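Local coordinates for protein transcriptional regulator (Rhodococcus sp., PDB 2O0Y) that probably binds DNA and regulates transcription as a member of the IclR family, pairing a helix-turn-helix domain with a GAF-like C-terminal domain, at residues Gly207-Leu212 and Val220-Leu225. Sequence-based numbering, arbitrary orientation.
Sequences GLSFPL and VAALTL
Leu208, Phe210 and Leu212 form antiparallel hydrogen-bonded pairs with Leu225, Leu223 and Ala221, joining the two arms of a beta hairpin in the six-stranded antiparallel sheet of the GAF-like C-terminal domain. A classic beta bulge marks the end of the pairing nearest the hairpin turn, where Val220 and Ala221 both face Leu212: Leu212 O accepts from Val220 N at 2.8 Å, in the carbonyl plane, and from Ala221 N at a longer 3.3 Å. Leu208, Phe210, Leu212, Ala221, Leu223 and Leu225 share one face, where helix 237-254 covers Phe210 and Leu225. Leu212 sets CG beside its own backbone N (chi1 -61°) and crosses Leu223 at a slant, CG lying 3.9 Å from Leu223 CB while CD1 rests on Ala221 CB. Shortening Leu212 to an alanine removes CG and both methyls, and is likely to open a gap beside Leu223 CB and Ala221 CB. Leu208 and Leu225 run side by side, Leu208 CD2 meeting Leu225 CD1 at 4.0 Å. On the other face, against helix 152-157, Ser209 and Thr224 form a non-hydrogen-bonded pair whose hydroxyls hydrogen-bond to each other. With chi1 at -162°, Ser209 OG swings opposite its own N and reaches Thr224 OG1 at 2.7 Å, also touching Ala222 CB at 3.2 Å.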
ATOM      1  N   GLY B 207      20.868  17.160 -13.773  1.00 27.14           N
ATOM      2  CA  GLY B 207      20.714  15.964 -12.954  1.00 25.75           C
ATOM      3  C   GLY B 207      21.537  14.849 -13.542  1.00 25.30           C
ATOM      4  O   GLY B 207      21.668  14.741 -14.772  1.00 26.02           O
ATOM      5  N   LEU B 208      22.150  14.045 -12.683  1.00 25.26           N
ATOM      6  CA  LEU B 208      22.793  12.805 -13.143  1.00 25.98           C
ATOM      7  C   LEU B 208      22.120  11.698 -12.328  1.00 26.43           C
ATOM      8  O   LEU B 208      22.082  11.796 -11.105  1.00 25.61           O
ATOM      9  CB  LEU B 208      24.275  12.850 -12.782  1.00 26.69           C
ATOM     10  CG  LEU B 208      25.133  11.579 -12.839  1.00 27.63           C
ATOM     11  CD1 LEU B 208      25.265  11.024 -14.282  1.00 29.00           C
ATOM     12  CD2 LEU B 208      26.492  11.944 -12.288  1.00 27.43           C
ATOM     13  N   SER B 209      21.643  10.637 -12.980  1.00 25.65           N
ATOM     14  CA  SER B 209      20.973   9.527 -12.284  1.00 25.16           C
ATOM     15  C   SER B 209      21.547   8.171 -12.675  1.00 25.53           C
ATOM     16  O   SER B 209      21.817   7.923 -13.844  1.00 26.48           O
ATOM     17  CB  SER B 209      19.473   9.511 -12.603  1.00 24.90           C
ATOM     18  OG  SER B 209      18.737   8.727 -11.640  1.00 26.25           O
ATOM     19  N   PHE B 210      21.771   7.291 -11.696  1.00 26.76           N
ATOM     20  CA  PHE B 210      22.202   5.909 -11.974  1.00 25.51           C
ATOM     21  C   PHE B 210      21.092   4.977 -11.465  1.00 25.92           C
ATOM     22  O   PHE B 210      20.464   5.281 -10.450  1.00 24.88           O
ATOM     23  CB  PHE B 210      23.516   5.575 -11.220  1.00 26.52           C
ATOM     24  CG  PHE B 210      24.759   5.934 -11.995  1.00 26.50           C
ATOM     25  CD1 PHE B 210      25.188   7.249 -12.069  1.00 27.20           C
ATOM     26  CD2 PHE B 210      25.478   4.959 -12.678  1.00 28.17           C
ATOM     27  CE1 PHE B 210      26.339   7.608 -12.811  1.00 27.80           C
ATOM     28  CE2 PHE B 210      26.622   5.316 -13.407  1.00 27.16           C
ATOM     29  CZ  PHE B 210      27.038   6.629 -13.464  1.00 27.24           C
ATOM     30  N   PRO B 211      20.907   3.800 -12.120  1.00 26.57           N
ATOM     31  CA  PRO B 211      19.941   2.862 -11.605  1.00 27.26           C
ATOM     32  C   PRO B 211      20.456   2.188 -10.337  1.00 27.82           C
ATOM     33  O   PRO B 211      21.645   1.861 -10.230  1.00 27.95           O
ATOM     34  CB  PRO B 211      19.824   1.803 -12.729  1.00 27.04           C
ATOM     35  CG  PRO B 211      21.059   1.905 -13.528  1.00 27.14           C
ATOM     36  CD  PRO B 211      21.580   3.317 -13.342  1.00 25.45           C
ATOM     37  N   LEU B 212      19.538   1.950  -9.407  1.00 27.36           N
ATOM     38  CA  LEU B 212      19.794   1.010  -8.315  1.00 26.48           C
ATOM     39  C   LEU B 212      18.919  -0.207  -8.597  1.00 26.54           C
ATOM     40  O   LEU B 212      17.759  -0.042  -8.967  1.00 26.34           O
ATOM     41  CB  LEU B 212      19.362   1.650  -6.983  1.00 26.52           C
ATOM     42  CG  LEU B 212      20.156   2.939  -6.703  1.00 25.97           C
ATOM     43  CD1 LEU B 212      19.532   3.568  -5.419  1.00 25.28           C
ATOM     44  CD2 LEU B 212      21.623   2.575  -6.489  1.00 23.81           C
ATOM     45  N   VAL B 220      15.005  -0.633  -9.337  1.00 27.24           N
ATOM     46  CA  VAL B 220      14.004  -0.382  -8.296  1.00 25.80           C
ATOM     47  C   VAL B 220      14.067   1.062  -7.806  1.00 26.19           C
ATOM     48  O   VAL B 220      13.172   1.531  -7.145  1.00 26.08           O
ATOM     49  CB  VAL B 220      14.165  -1.322  -7.087  1.00 26.14           C
ATOM     50  CG1 VAL B 220      13.828  -2.815  -7.518  1.00 26.00           C
ATOM     51  CG2 VAL B 220      15.548  -1.212  -6.453  1.00 26.43           C
ATOM     52  N   ALA B 221      15.133   1.768  -8.130  1.00 25.28           N
ATOM     53  CA  ALA B 221      15.267   3.155  -7.665  1.00 25.64           C
ATOM     54  C   ALA B 221      16.305   3.819  -8.529  1.00 26.46           C
ATOM     55  O   ALA B 221      16.962   3.155  -9.326  1.00 25.41           O
ATOM     56  CB  ALA B 221      15.697   3.197  -6.178  1.00 26.39           C
ATOM     57  N   ALA B 222      16.447   5.135  -8.389  1.00 26.77           N
ATOM     58  CA  ALA B 222      17.414   5.884  -9.198  1.00 27.10           C
ATOM     59  C   ALA B 222      18.225   6.754  -8.247  1.00 27.58           C
ATOM     60  O   ALA B 222      17.668   7.597  -7.532  1.00 29.68           O
ATOM     61  CB  ALA B 222      16.681   6.717 -10.192  1.00 25.68           C
ATOM     62  N   LEU B 223      19.524   6.507  -8.156  1.00 27.19           N
ATOM     63  CA  LEU B 223      20.372   7.310  -7.313  1.00 26.52           C
ATOM     64  C   LEU B 223      20.735   8.581  -8.099  1.00 27.37           C
ATOM     65  O   LEU B 223      21.386   8.502  -9.155  1.00 27.16           O
ATOM     66  CB  LEU B 223      21.638   6.545  -6.965  1.00 26.34           C
ATOM     67  CG  LEU B 223      22.635   7.268  -6.045  1.00 28.55           C
ATOM     68  CD1 LEU B 223      22.039   7.356  -4.598  1.00 25.19           C
ATOM     69  CD2 LEU B 223      23.948   6.527  -5.963  1.00 25.56           C
ATOM     70  N   THR B 224      20.369   9.754  -7.580  1.00 27.55           N
ATOM     71  CA  THR B 224      20.393  10.930  -8.405  1.00 27.66           C
ATOM     72  C   THR B 224      21.101  12.152  -7.767  1.00 29.19           C
ATOM     73  O   THR B 224      20.789  12.510  -6.645  1.00 28.15           O
ATOM     74  CB  THR B 224      18.953  11.296  -8.765  1.00 27.60           C
ATOM     75  OG1 THR B 224      18.332  10.138  -9.371  1.00 28.08           O
ATOM     76  CG2 THR B 224      18.896  12.452  -9.772  1.00 26.32           C
ATOM     77  N   LEU B 225      21.968  12.833  -8.542  1.00 29.94           N
ATOM     78  CA  LEU B 225      22.502  14.166  -8.161  1.00 29.86           C
ATOM     79  C   LEU B 225      21.693  15.225  -8.881  1.00 30.28           C
ATOM     80  O   LEU B 225      21.425  15.070 -10.046  1.00 30.52           O
ATOM     81  CB  LEU B 225      23.947  14.304  -8.645  1.00 30.45           C
ATOM     82  CG  LEU B 225      25.020  13.326  -8.197  1.00 30.13           C
ATOM     83  CD1 LEU B 225      26.343  13.835  -8.732  1.00 28.24           C
ATOM     84  CD2 LEU B 225      25.078  13.235  -6.661  1.00 29.79           C
TER